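Local coordinates for endoglucanase, glycoside hydrolase family 5 protein (Cytophaga hutchinsonii, PDB 5IHS) that probably hydrolyses internal beta-1,4-glucosidic bonds of cellulose as an endoglucanase of glycoside hydrolase family 5, and probably serves growth on crystalline cellulose, at residues T27-G33 with K116-V120; I121-H125 with A136-F140; V202-A207 with M240-L244; F245-T251 with I277-W282; C252-G258 with P288-S292. All blocks are in the same frame, centred on the assembly; numbering follows the deposited sequence.

How the contacts relate
The five contacts sample an eight-stranded TIM barrel from one end to the other. Contacts 1 and 2 adjoin along strand 119-125, with centres 21 Å apart: the first at its N-terminal end, the second where it meets its helix. Contact 3 leads into strand 244-249, which contact 4 pairs with strand 279-284. Contacts 2 and 4 meet inside the barrel, where H125 CE1 lies 3.5 Å from E248 OE1; as in family 5 relatives, the C-terminal strand ends probably form the active site. Contact 5 joins the loops that follow the strands of contact 4, about 14 Å between centres, and lies across the chain's centre from contact 1, about 31 Å between centres.

Contact 1 of 5, residues T27-G33 with K116-V120; sequences TIVEKYG and KGIYV
The N-terminal helix 28-32 docks, through T27, V29 and G33, on G117 and Y119, where the chain leaves helix 99-116 and enters barrel strand 119-125. Amides in the first turn of a helix need acceptors from outside it, and the carbonyl of G117 supplies one. V29 N donates to G117 O at 3.0 Å, from above the carbonyl plane, while water 1 accepts from I28 N at 3.0 Å and donates to the same carbonyl oxygen. The helix start is a capping box: T27 OG1 takes the amide of E30, and E30 OE1 takes that of T27. On the other side of the contact G117 closes helix 99-116 in a Schellman motif; with positive phi and T27 CB close by, a side chain there would clash. Y119 carries the apolar half. Its ring receives V29 CG2 over the centre of one face, 3.6 Å from the centroid and 8° off the normal, a CH-pi contact. V29 turns CG1 anti to its own N (chi1 172°), which leaves CG2 on the N side, above the ring and 3.4 Å from I118 C. The ring is pinned at its far end too, since Y119 OH donates to G33 O at 2.7 Å, in the carbonyl plane and on a lone pair. Beyond the helix, I28 packs on I327 and F328 of helix 311-329.

Contact 2 of 5, residues I121-H125 with A136-F140; sequences IIDYH and AQRFF
Y124 of the strand packs against A136, F139 and F140 of the helix and presents different atoms to each. Its ring makes an oblique pair with both phenylalanines: the planes of Y124 and F139 stand 35° apart and those of Y124 and F140 53° apart. The side chains of Y124 and F139 run alongside one another in opposite senses, with Y124 CD1 3.8 Å from F139 CD2. F140 meets the root of the tyrosine instead, its CE2 lying 3.6 Å from Y124 CB near the plane of the phenylalanine ring. Y124 extends CG anti to the backbone N (chi1 -160°), which carries the phenol toward the start of the segment 136-140, where Y124 CZ touches the methyl A136 CB at 3.6 Å. Within the helix, F139 CD2 stands over the centre of the F140 ring, 3.8 Å above its plane. I122 completes the layer from the strand: its CG2 reaches the edge of F139, 3.7 Å from CE2. D123 points away from the helix, and H125 ND1 donates to the syn lone pair of D123 OD2 at 2.6 Å. Strand and helix axes run nearly antiparallel, 10.8 Å apart. This is the first half of the beta-alpha-beta unit formed by strand 119-125, helix 133-147 and strand 153-156; an apolar layer between strand wall and outer helices is typical of TIM barrels, and here Y124, F139 and F140 supply it as an aromatic cluster.

Contact 3 of 5, residues V202-A207 with M240-L244; sequences VTEAAA and MGIAL
A206 meets M240 and I242 in the apolar centre of this contact, which lays the short helix 202-207 against the loop joining helix 228-239 to strand 244-249. Its methyl CB is shared by two partners, M240 CB at 3.6 Å and I242 CD1 at 3.6 Å. The isoleucine reaches in because its CG1 branch stands between its own backbone N and carbonyl carbon (chi1 62°), and the extended chain then carries CD1 on to 3.7 Å from V202 O. Cut back to an alanine, I242 would lose CD1, which is likely to open a gap beside A206 CB and V202 O. Further along, V202 CG1 and L244 CD2 meet at 3.9 Å. M240 makes the outer contact. Its chain bends at chi3 (74°) and brings CE alongside the helix, 3.4 Å from A207 N and 3.5 Å from T203 O, two atoms already joined by a helical hydrogen bond. Polar contact is left to water 2, which donates to both A206 O and M240 O and thereby satisfies two backbone carbonyls; G241, the residue after M240, closes helix 228-239 in a Schellman motif. The hydroxyl of T203 turns to E233 of that same helix. With no direct hydrogen bond across, the association rests on methyl and methylene packing, with water 2 bridging A206 O and M240 O.

Contact 4 of 5, residues F245-T251 with I277-W282; sequences FVTEYGT and ISYCNW
V246 pairs with Y279, and Y249 with N281, in the parallel strands 245-249 and 279-281, the seventh and eighth of the TIM barrel. Four backbone bonds join them: V246 N to S278 O, C280 N to V246 O, a weak one from Y249 N to C280 O, and a straight one from W282 N to Y249 O (2.9 Å, 174°). The register slips by one residue between the two pairs, a beta bulge. Among apolar contacts, S278 CB lies over one face of F245, and Y249 CE1 touches Y279 CD1 at 3.7 Å. With CG between its own N and carbonyl carbon (chi1 74°), Y249 lays a ring face against N281 CA, and its hydroxyl bonds to Y269. A leucine in place of Y249 would probably leave the Y269 hydroxyl without this mate and uncover N281. Water 3 accepts from T251 N and N281 ND2. At the strand end where family 5 relatives carry their nucleophile, E248 OE1 forms a salt bridge with R85 and OE2 a hydrogen bond with Y222 OH; the carboxylate plane is turned 22° from that of the W282 ring, with OE2 over one face and OE1 3.4 Å from W282 CE3.

Contact 5 of 5, residues C252-G258 with P288-S292; sequences CDASGNG and PETAS
N257 and T290 meet across two loops; N257 OD1 takes T290 N, and T290 OG1 takes G258 N. The first bond, T290 N to N257 OD1 at 3.0 Å, lies in the carbonyl plane and on a lone pair. The second, G258 N to T290 OG1 at 2.8 Å, is almost straight at 177°; T290 OG1 also lies 3.2 Å from N257 OD1, and whether its proton goes there is not settled. N257 reaches across because its CG lies anti to the backbone N (chi1 -162°). Beside this pair, A291 N donates to G256 O at 3.0 Å. Water 4 closes the outer side, giving protons to S255 O and to E289 OE1. Several donors within 252-258 are satisfied locally: D253 OD1 takes S255 N in an Asx turn and S255 OG as well, and S255 OG in turn accepts from N257 N in an ST turn. Apolar contact is slight, C252 CB meeting T290 CG2 at 3.6 Å. These loops follow barrel strands 244-249 and 279-284, on the side where TIM barrels carry their active sites. One bond is backbone to backbone, while two rest on the side chains of N257 and T290, so the joint depends on these side chains as well as on loop shape.

Contact 1 of 5, residues T27-G33 with K116-V120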
# COMPACT_ATOMS: atom_id res chain seq x y z
N THR A 27 6.22 10.11 -17.73
CA THR A 27 5.47 9.22 -16.85
C THR A 27 5.20 9.90 -15.51
O THR A 27 5.74 10.96 -15.20
CB THR A 27 6.32 7.98 -16.56
OG1 THR A 27 7.49 8.40 -15.86
CG2 THR A 27 6.70 7.23 -17.84
N ILE A 28 4.37 9.25 -14.70
CA ILE A 28 4.05 9.76 -13.37
C ILE A 28 5.32 9.89 -12.54
O ILE A 28 5.51 10.87 -11.81
CB ILE A 28 3.04 8.82 -12.69
CG1 ILE A 28 1.69 8.80 -13.43
CG2 ILE A 28 2.89 9.17 -11.21
CD1 ILE A 28 0.93 10.10 -13.39
N VAL A 29 6.18 8.87 -12.58
CA VAL A 29 7.39 8.89 -11.78
C VAL A 29 8.36 9.95 -12.30
O VAL A 29 9.09 10.57 -11.53
CB VAL A 29 7.98 7.47 -11.70
CG1 VAL A 29 9.34 7.45 -11.06
CG2 VAL A 29 7.03 6.56 -10.91
N GLU A 30 8.37 10.20 -13.61
CA GLU A 30 9.17 11.31 -14.12
C GLU A 30 8.62 12.65 -13.65
O GLU A 30 9.38 13.58 -13.37
CB GLU A 30 9.28 11.25 -15.65
CG GLU A 30 10.21 10.16 -16.11
CD GLU A 30 10.17 9.92 -17.61
OE1 GLU A 30 9.27 10.44 -18.29
OE2 GLU A 30 11.04 9.18 -18.10
N LYS A 31 7.30 12.77 -13.54
CA LYS A 31 6.67 14.01 -13.08
C LYS A 31 7.07 14.34 -11.64
O LYS A 31 7.49 15.46 -11.35
CB LYS A 31 5.15 13.91 -13.22
CG LYS A 31 4.40 15.16 -12.74
CD LYS A 31 2.89 14.94 -12.75
CE LYS A 31 2.12 16.15 -12.25
NZ LYS A 31 2.19 17.31 -13.16
N TYR A 32 6.90 13.38 -10.73
CA TYR A 32 7.10 13.68 -9.31
C TYR A 32 8.50 13.34 -8.81
O TYR A 32 8.98 13.96 -7.85
CB TYR A 32 6.07 12.93 -8.46
CG TYR A 32 4.63 13.39 -8.60
CD1 TYR A 32 4.29 14.74 -8.58
CD2 TYR A 32 3.61 12.46 -8.70
CE1 TYR A 32 2.97 15.14 -8.67
CE2 TYR A 32 2.29 12.86 -8.79
CZ TYR A 32 1.96 14.19 -8.77
OH TYR A 32 0.62 14.52 -8.86
N GLY A 33 9.15 12.34 -9.41
CA GLY A 33 10.50 11.96 -9.05
C GLY A 33 10.61 11.24 -7.71
O GLY A 33 9.69 10.55 -7.25
N LYS A 116 6.52 0.92 -16.59
CA LYS A 116 5.35 1.73 -16.91
C LYS A 116 5.35 3.08 -16.21
O LYS A 116 4.45 3.89 -16.44
CB LYS A 116 4.06 0.96 -16.61
CG LYS A 116 3.89 -0.31 -17.45
CD LYS A 116 3.88 -0.06 -18.96
CE LYS A 116 4.48 -1.24 -19.74
NZ LYS A 116 4.16 -2.56 -19.15
N GLY A 117 6.37 3.37 -15.40
CA GLY A 117 6.51 4.67 -14.79
C GLY A 117 5.53 5.02 -13.70
O GLY A 117 5.18 6.20 -13.57
N ILE A 118 5.11 4.05 -12.88
CA ILE A 118 4.28 4.32 -11.71
C ILE A 118 5.02 3.84 -10.46
O ILE A 118 6.01 3.10 -10.54
CB ILE A 118 2.85 3.75 -11.81
CG1 ILE A 118 2.83 2.22 -11.83
CG2 ILE A 118 2.15 4.32 -13.05
CD1 ILE A 118 1.45 1.62 -11.65
N TYR A 119 4.53 4.27 -9.30
CA TYR A 119 5.13 3.87 -8.04
C TYR A 119 4.65 2.47 -7.65
O TYR A 119 3.61 1.99 -8.11
CB TYR A 119 4.82 4.91 -6.94
CG TYR A 119 5.47 6.26 -7.24
CD1 TYR A 119 6.79 6.50 -6.89
CD2 TYR A 119 4.78 7.26 -7.91
CE1 TYR A 119 7.41 7.70 -7.19
CE2 TYR A 119 5.38 8.46 -8.21
CZ TYR A 119 6.69 8.68 -7.87
OH TYR A 119 7.26 9.89 -8.22
N VAL A 120 5.42 1.81 -6.79
CA VAL A 120 5.11 0.44 -6.38
C VAL A 120 5.46 0.26 -4.91
O VAL A 120 6.56 0.65 -4.48
CB VAL A 120 5.81 -0.61 -7.27
CG1 VAL A 120 7.32 -0.43 -7.29
CG2 VAL A 120 5.43 -2.03 -6.83
O HOH W 1 3.19 6.75 -15.94

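Contact 2 of 5, residues I121-H125 with A136-F140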
# COMPACT_ATOMS: atom_id res chain seq x y z
N ILE A 121 4.53 -0.32 -4.16
CA ILE A 121 4.74 -0.66 -2.76
C ILE A 121 5.10 -2.14 -2.66
O ILE A 121 4.35 -3.00 -3.11
CB ILE A 121 3.48 -0.38 -1.92
CG1 ILE A 121 3.09 1.10 -1.99
CG2 ILE A 121 3.71 -0.81 -0.48
CD1 ILE A 121 1.69 1.37 -1.50
N ILE A 122 6.25 -2.40 -2.04
CA ILE A 122 6.69 -3.76 -1.72
C ILE A 122 6.19 -4.04 -0.30
O ILE A 122 6.78 -3.55 0.66
CB ILE A 122 8.21 -3.90 -1.82
CG1 ILE A 122 8.70 -3.61 -3.24
CG2 ILE A 122 8.66 -5.29 -1.35
CD1 ILE A 122 10.20 -3.54 -3.37
N ASP A 123 5.10 -4.80 -0.18
CA ASP A 123 4.41 -5.05 1.09
C ASP A 123 4.72 -6.44 1.63
O ASP A 123 4.39 -7.47 1.02
CB ASP A 123 2.90 -4.86 0.87
CG ASP A 123 2.01 -5.52 1.92
OD1 ASP A 123 2.37 -5.58 3.11
OD2 ASP A 123 0.89 -5.94 1.49
N TYR A 124 5.38 -6.46 2.80
CA TYR A 124 5.63 -7.68 3.57
C TYR A 124 4.33 -7.98 4.31
O TYR A 124 4.05 -7.43 5.37
CB TYR A 124 6.80 -7.44 4.51
CG TYR A 124 7.49 -8.67 5.03
CD1 TYR A 124 8.29 -9.45 4.20
CD2 TYR A 124 7.36 -9.07 6.35
CE1 TYR A 124 8.94 -10.57 4.66
CE2 TYR A 124 8.02 -10.20 6.83
CZ TYR A 124 8.80 -10.95 5.97
OH TYR A 124 9.47 -12.07 6.40
N HIS A 125 3.51 -8.84 3.70
CA HIS A 125 2.10 -8.95 4.06
C HIS A 125 1.95 -9.97 5.19
O HIS A 125 1.50 -11.10 5.01
CB HIS A 125 1.25 -9.27 2.83
CG HIS A 125 -0.19 -8.91 3.00
ND1 HIS A 125 -0.64 -7.62 2.82
CD2 HIS A 125 -1.26 -9.66 3.34
CE1 HIS A 125 -1.95 -7.60 3.03
NE2 HIS A 125 -2.35 -8.82 3.35
N ALA A 136 12.76 -11.36 7.36
CA ALA A 136 12.31 -10.07 6.84
C ALA A 136 13.50 -9.20 6.45
O ALA A 136 13.47 -8.53 5.40
CB ALA A 136 11.46 -9.37 7.89
N GLN A 137 14.54 -9.17 7.28
CA GLN A 137 15.73 -8.39 6.97
C GLN A 137 16.38 -8.89 5.70
O GLN A 137 16.85 -8.09 4.88
CB GLN A 137 16.70 -8.46 8.15
CG GLN A 137 16.25 -7.66 9.35
CD GLN A 137 17.18 -7.80 10.54
OE1 GLN A 137 18.31 -8.29 10.40
NE2 GLN A 137 16.72 -7.38 11.70
N ARG A 138 16.43 -10.21 5.51
CA ARG A 138 17.03 -10.77 4.31
C ARG A 138 16.26 -10.33 3.07
O ARG A 138 16.84 -9.89 2.07
CB ARG A 138 17.06 -12.30 4.42
CG ARG A 138 17.72 -13.01 3.24
CD ARG A 138 17.99 -14.50 3.55
NE ARG A 138 16.78 -15.26 3.86
CZ ARG A 138 16.45 -15.72 5.07
NH1 ARG A 138 15.32 -16.40 5.23
NH2 ARG A 138 17.22 -15.51 6.13
N PHE A 139 14.93 -10.45 3.12
CA PHE A 139 14.08 -10.06 2.00
C PHE A 139 14.28 -8.59 1.65
O PHE A 139 14.50 -8.24 0.48
CB PHE A 139 12.62 -10.31 2.34
CG PHE A 139 11.68 -9.77 1.31
CD1 PHE A 139 11.57 -10.38 0.07
CD2 PHE A 139 10.91 -8.65 1.57
CE1 PHE A 139 10.71 -9.88 -0.90
CE2 PHE A 139 10.05 -8.14 0.60
CZ PHE A 139 9.95 -8.76 -0.63
N PHE A 140 14.19 -7.71 2.64
CA PHE A 140 14.29 -6.29 2.36
C PHE A 140 15.70 -5.89 1.94
O PHE A 140 15.85 -4.98 1.11
CB PHE A 140 13.75 -5.46 3.51
CG PHE A 140 12.26 -5.33 3.46
CD1 PHE A 140 11.65 -4.58 2.47
CD2 PHE A 140 11.44 -6.01 4.36
CE1 PHE A 140 10.27 -4.49 2.37
CE2 PHE A 140 10.05 -5.91 4.27
CZ PHE A 140 9.48 -5.14 3.27

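Contact 3 of 5, residues V202-A207 with M240-L244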
# COMPACT_ATOMS: atom_id res chain seq x y z
N VAL A 202 -2.49 4.53 15.03
CA VAL A 202 -1.43 5.41 14.58
C VAL A 202 -1.00 6.38 15.67
O VAL A 202 0.14 6.86 15.64
CB VAL A 202 -1.82 6.10 13.26
CG1 VAL A 202 -1.80 5.09 12.13
CG2 VAL A 202 -3.19 6.77 13.34
N THR A 203 -1.86 6.71 16.64
CA THR A 203 -1.43 7.62 17.70
C THR A 203 -0.31 7.02 18.55
O THR A 203 0.47 7.78 19.15
CB THR A 203 -2.58 8.04 18.61
OG1 THR A 203 -3.19 6.88 19.20
CG2 THR A 203 -3.60 8.87 17.87
N GLU A 204 -0.22 5.69 18.66
CA GLU A 204 0.85 5.11 19.47
C GLU A 204 2.20 5.30 18.79
O GLU A 204 3.21 5.59 19.45
CB GLU A 204 0.58 3.63 19.74
CG GLU A 204 -0.68 3.40 20.52
CD GLU A 204 -1.01 1.94 20.79
OE1 GLU A 204 -0.45 1.05 20.12
OE2 GLU A 204 -1.85 1.71 21.69
N ALA A 205 2.23 5.17 17.46
CA ALA A 205 3.44 5.47 16.70
C ALA A 205 3.76 6.96 16.78
O ALA A 205 4.92 7.35 16.91
CB ALA A 205 3.28 5.01 15.25
N ALA A 206 2.72 7.81 16.72
CA ALA A 206 2.95 9.25 16.77
C ALA A 206 3.55 9.67 18.10
O ALA A 206 4.31 10.65 18.15
CB ALA A 206 1.64 9.99 16.52
N ALA A 207 3.23 8.95 19.18
CA ALA A 207 3.77 9.26 20.50
C ALA A 207 5.21 8.80 20.66
O ALA A 207 5.92 9.32 21.53
CB ALA A 207 2.91 8.60 21.58
N MET A 240 0.20 15.19 16.10
CA MET A 240 1.44 14.85 16.78
C MET A 240 2.63 14.84 15.82
O MET A 240 3.76 14.61 16.26
CB MET A 240 1.26 13.48 17.49
CG MET A 240 0.14 13.43 18.61
SD MET A 240 -0.57 11.80 19.12
CE MET A 240 0.79 11.18 20.08
N GLY A 241 2.39 15.06 14.52
CA GLY A 241 3.44 15.38 13.57
C GLY A 241 3.89 14.30 12.61
O GLY A 241 4.86 14.53 11.87
N ILE A 242 3.24 13.13 12.59
CA ILE A 242 3.67 12.06 11.69
C ILE A 242 2.88 12.09 10.38
O ILE A 242 1.84 12.76 10.27
CB ILE A 242 3.63 10.66 12.34
CG1 ILE A 242 2.22 10.27 12.78
CG2 ILE A 242 4.62 10.58 13.51
CD1 ILE A 242 2.07 8.77 13.12
N ALA A 243 3.38 11.37 9.39
CA ALA A 243 2.74 11.22 8.09
C ALA A 243 2.17 9.81 7.96
O ALA A 243 2.84 8.83 8.29
CB ALA A 243 3.75 11.47 6.96
N LEU A 244 0.94 9.73 7.46
CA LEU A 244 0.22 8.48 7.30
C LEU A 244 0.12 8.11 5.82
O LEU A 244 0.07 8.98 4.95
CB LEU A 244 -1.20 8.62 7.85
CG LEU A 244 -1.30 9.13 9.29
CD1 LEU A 244 -2.74 9.23 9.72
CD2 LEU A 244 -0.51 8.22 10.24
O HOH W 2 5.35 12.50 16.52

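Contact 4 of 5, residues F245-T251 with I277-W282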
# COMPACT_ATOMS: atom_id res chain seq x y z
N PHE A 245 0.05 6.81 5.55
CA PHE A 245 -0.19 6.28 4.21
C PHE A 245 -1.23 5.17 4.35
O PHE A 245 -1.02 4.22 5.11
CB PHE A 245 1.14 5.74 3.64
CG PHE A 245 1.17 5.51 2.13
CD1 PHE A 245 0.18 4.81 1.45
CD2 PHE A 245 2.25 5.97 1.40
CE1 PHE A 245 0.26 4.61 0.08
CE2 PHE A 245 2.33 5.76 0.02
CZ PHE A 245 1.34 5.07 -0.62
N VAL A 246 -2.35 5.29 3.63
CA VAL A 246 -3.36 4.24 3.62
C VAL A 246 -2.94 3.21 2.58
O VAL A 246 -3.34 3.26 1.41
CB VAL A 246 -4.77 4.81 3.40
CG1 VAL A 246 -5.79 3.68 3.24
CG2 VAL A 246 -5.17 5.69 4.58
N THR A 247 -2.10 2.26 2.99
CA THR A 247 -1.65 1.26 2.04
C THR A 247 -2.72 0.24 1.72
O THR A 247 -2.55 -0.52 0.77
CB THR A 247 -0.37 0.55 2.50
OG1 THR A 247 -0.65 -0.13 3.72
CG2 THR A 247 0.80 1.53 2.69
N GLU A 248 -3.81 0.21 2.49
CA GLU A 248 -4.91 -0.70 2.23
C GLU A 248 -6.19 -0.12 2.81
O GLU A 248 -6.23 0.26 3.99
CB GLU A 248 -4.63 -2.06 2.86
CG GLU A 248 -5.54 -3.15 2.38
CD GLU A 248 -5.34 -4.45 3.14
OE1 GLU A 248 -4.19 -4.97 3.15
OE2 GLU A 248 -6.33 -4.93 3.74
N TYR A 249 -7.25 -0.10 2.01
CA TYR A 249 -8.58 0.19 2.52
C TYR A 249 -9.58 -0.61 1.70
O TYR A 249 -9.33 -0.94 0.54
CB TYR A 249 -8.93 1.70 2.50
CG TYR A 249 -9.23 2.19 1.10
CD1 TYR A 249 -8.19 2.55 0.24
CD2 TYR A 249 -10.53 2.28 0.61
CE1 TYR A 249 -8.44 2.96 -1.06
CE2 TYR A 249 -10.79 2.68 -0.69
CZ TYR A 249 -9.74 3.01 -1.53
OH TYR A 249 -10.02 3.38 -2.82
N GLY A 250 -10.74 -0.88 2.29
CA GLY A 250 -11.84 -1.48 1.59
C GLY A 250 -13.02 -0.53 1.42
O GLY A 250 -12.99 0.62 1.83
N THR A 251 -14.07 -1.07 0.81
CA THR A 251 -15.34 -0.36 0.67
C THR A 251 -16.44 -0.97 1.54
O THR A 251 -17.60 -0.56 1.45
CB THR A 251 -15.80 -0.38 -0.78
OG1 THR A 251 -15.97 -1.75 -1.17
CG2 THR A 251 -14.80 0.32 -1.70
N ILE A 277 -3.42 12.38 1.85
CA ILE A 277 -2.99 11.04 2.26
C ILE A 277 -3.20 10.07 1.10
O ILE A 277 -4.30 9.97 0.55
CB ILE A 277 -3.76 10.57 3.52
CG1 ILE A 277 -3.46 11.51 4.69
CG2 ILE A 277 -3.39 9.13 3.85
CD1 ILE A 277 -4.32 11.26 5.93
N SER A 278 -2.14 9.35 0.74
CA SER A 278 -2.21 8.39 -0.35
C SER A 278 -3.02 7.16 0.07
O SER A 278 -3.06 6.79 1.25
CB SER A 278 -0.79 7.95 -0.72
OG SER A 278 -0.02 9.01 -1.28
N TYR A 279 -3.63 6.51 -0.93
CA TYR A 279 -4.51 5.38 -0.63
C TYR A 279 -4.54 4.32 -1.72
O TYR A 279 -4.48 4.63 -2.91
CB TYR A 279 -5.92 5.87 -0.27
CG TYR A 279 -6.70 6.75 -1.23
CD1 TYR A 279 -7.38 6.22 -2.32
CD2 TYR A 279 -6.88 8.10 -0.97
CE1 TYR A 279 -8.18 6.99 -3.13
CE2 TYR A 279 -7.69 8.90 -1.78
CZ TYR A 279 -8.35 8.33 -2.85
OH TYR A 279 -9.16 9.14 -3.63
N CYS A 280 -4.57 3.05 -1.31
CA CYS A 280 -4.67 1.90 -2.21
C CYS A 280 -5.78 0.97 -1.76
O CYS A 280 -5.84 0.61 -0.58
CB CYS A 280 -3.39 1.06 -2.23
SG CYS A 280 -1.95 1.85 -2.92
N ASN A 281 -6.63 0.56 -2.69
CA ASN A 281 -7.79 -0.28 -2.39
C ASN A 281 -7.47 -1.77 -2.44
O ASN A 281 -6.76 -2.25 -3.34
CB ASN A 281 -8.91 0.01 -3.38
CG ASN A 281 -10.11 -0.90 -3.19
OD1 ASN A 281 -10.40 -1.74 -4.05
ND2 ASN A 281 -10.83 -0.72 -2.09
N TRP A 282 -8.05 -2.50 -1.49
CA TRP A 282 -8.02 -3.96 -1.44
C TRP A 282 -9.31 -4.48 -2.06
O TRP A 282 -10.39 -4.21 -1.52
CB TRP A 282 -7.95 -4.38 0.02
CG TRP A 282 -7.79 -5.84 0.28
CD1 TRP A 282 -8.78 -6.74 0.54
CD2 TRP A 282 -6.56 -6.58 0.32
NE1 TRP A 282 -8.25 -7.98 0.75
CE2 TRP A 282 -6.89 -7.91 0.63
CE3 TRP A 282 -5.22 -6.23 0.14
CZ2 TRP A 282 -5.91 -8.91 0.76
CZ3 TRP A 282 -4.25 -7.22 0.27
CH2 TRP A 282 -4.61 -8.54 0.60
O HOH W 3 -12.83 -2.93 -1.26

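Contact 5 of 5, residues C252-G258 with P288-S292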
# COMPACT_ATOMS: atom_id res chain seq x y z
N CYS A 252 -16.11 -1.96 2.37
CA CYS A 252 -17.09 -2.81 3.01
C CYS A 252 -16.68 -3.01 4.47
O CYS A 252 -15.84 -2.27 5.01
CB CYS A 252 -17.20 -4.12 2.23
SG CYS A 252 -15.65 -5.00 2.05
N ASP A 253 -17.25 -4.00 5.14
CA ASP A 253 -16.77 -4.16 6.50
C ASP A 253 -15.41 -4.88 6.53
O ASP A 253 -14.88 -5.36 5.51
CB ASP A 253 -17.82 -4.71 7.44
CG ASP A 253 -18.20 -6.09 7.11
OD1 ASP A 253 -17.30 -6.82 6.67
OD2 ASP A 253 -19.39 -6.44 7.29
N ALA A 254 -14.82 -4.90 7.72
CA ALA A 254 -13.43 -5.28 7.88
C ALA A 254 -13.17 -6.74 7.57
O ALA A 254 -12.01 -7.12 7.38
CB ALA A 254 -12.98 -4.96 9.31
N SER A 255 -14.21 -7.58 7.51
CA SER A 255 -14.01 -8.97 7.12
C SER A 255 -13.75 -9.13 5.64
O SER A 255 -13.36 -10.23 5.22
CB SER A 255 -15.25 -9.79 7.48
OG SER A 255 -16.35 -9.42 6.65
N GLY A 256 -13.97 -8.10 4.83
CA GLY A 256 -13.86 -8.21 3.39
C GLY A 256 -15.13 -8.64 2.69
O GLY A 256 -15.14 -8.74 1.46
N ASN A 257 -16.20 -8.91 3.44
CA ASN A 257 -17.44 -9.39 2.85
C ASN A 257 -18.59 -8.81 3.65
O ASN A 257 -18.57 -8.86 4.88
CB ASN A 257 -17.50 -10.92 2.85
CG ASN A 257 -18.53 -11.47 1.89
OD1 ASN A 257 -18.63 -11.04 0.75
ND2 ASN A 257 -19.31 -12.43 2.35
N GLY A 258 -19.55 -8.21 2.96
CA GLY A 258 -20.73 -7.64 3.58
C GLY A 258 -20.60 -6.14 3.86
O GLY A 258 -19.51 -5.58 3.95
N PRO A 288 -15.07 -14.50 -4.55
CA PRO A 288 -16.47 -14.01 -4.50
C PRO A 288 -16.84 -13.40 -3.15
O PRO A 288 -17.69 -13.91 -2.40
CB PRO A 288 -17.27 -15.28 -4.83
CG PRO A 288 -16.41 -16.39 -4.36
CD PRO A 288 -15.00 -15.97 -4.61
N GLU A 289 -16.21 -12.26 -2.86
CA GLU A 289 -16.44 -11.47 -1.65
C GLU A 289 -16.56 -10.00 -2.04
O GLU A 289 -16.04 -9.57 -3.07
CB GLU A 289 -15.32 -11.64 -0.60
CG GLU A 289 -13.96 -10.96 -0.95
CD GLU A 289 -12.88 -11.10 0.14
OE1 GLU A 289 -13.01 -11.96 1.03
OE2 GLU A 289 -11.88 -10.35 0.09
N THR A 290 -17.21 -9.21 -1.18
CA THR A 290 -17.50 -7.81 -1.50
C THR A 290 -16.25 -7.02 -1.85
O THR A 290 -16.31 -6.14 -2.73
CB THR A 290 -18.17 -7.15 -0.29
OG1 THR A 290 -19.28 -7.95 0.14
CG2 THR A 290 -18.64 -5.73 -0.62
N ALA A 291 -15.15 -7.24 -1.13
CA ALA A 291 -13.97 -6.40 -1.33
C ALA A 291 -13.29 -6.63 -2.67
O ALA A 291 -12.52 -5.76 -3.11
CB ALA A 291 -12.95 -6.61 -0.20
N SER A 292 -13.51 -7.77 -3.31
CA SER A 292 -12.87 -8.02 -4.59
C SER A 292 -13.34 -7.00 -5.61
O SER A 292 -14.53 -6.72 -5.71
CB SER A 292 -13.21 -9.40 -5.09
OG SER A 292 -12.62 -10.37 -4.24
O HOH W 4 -14.06 -12.21 3.36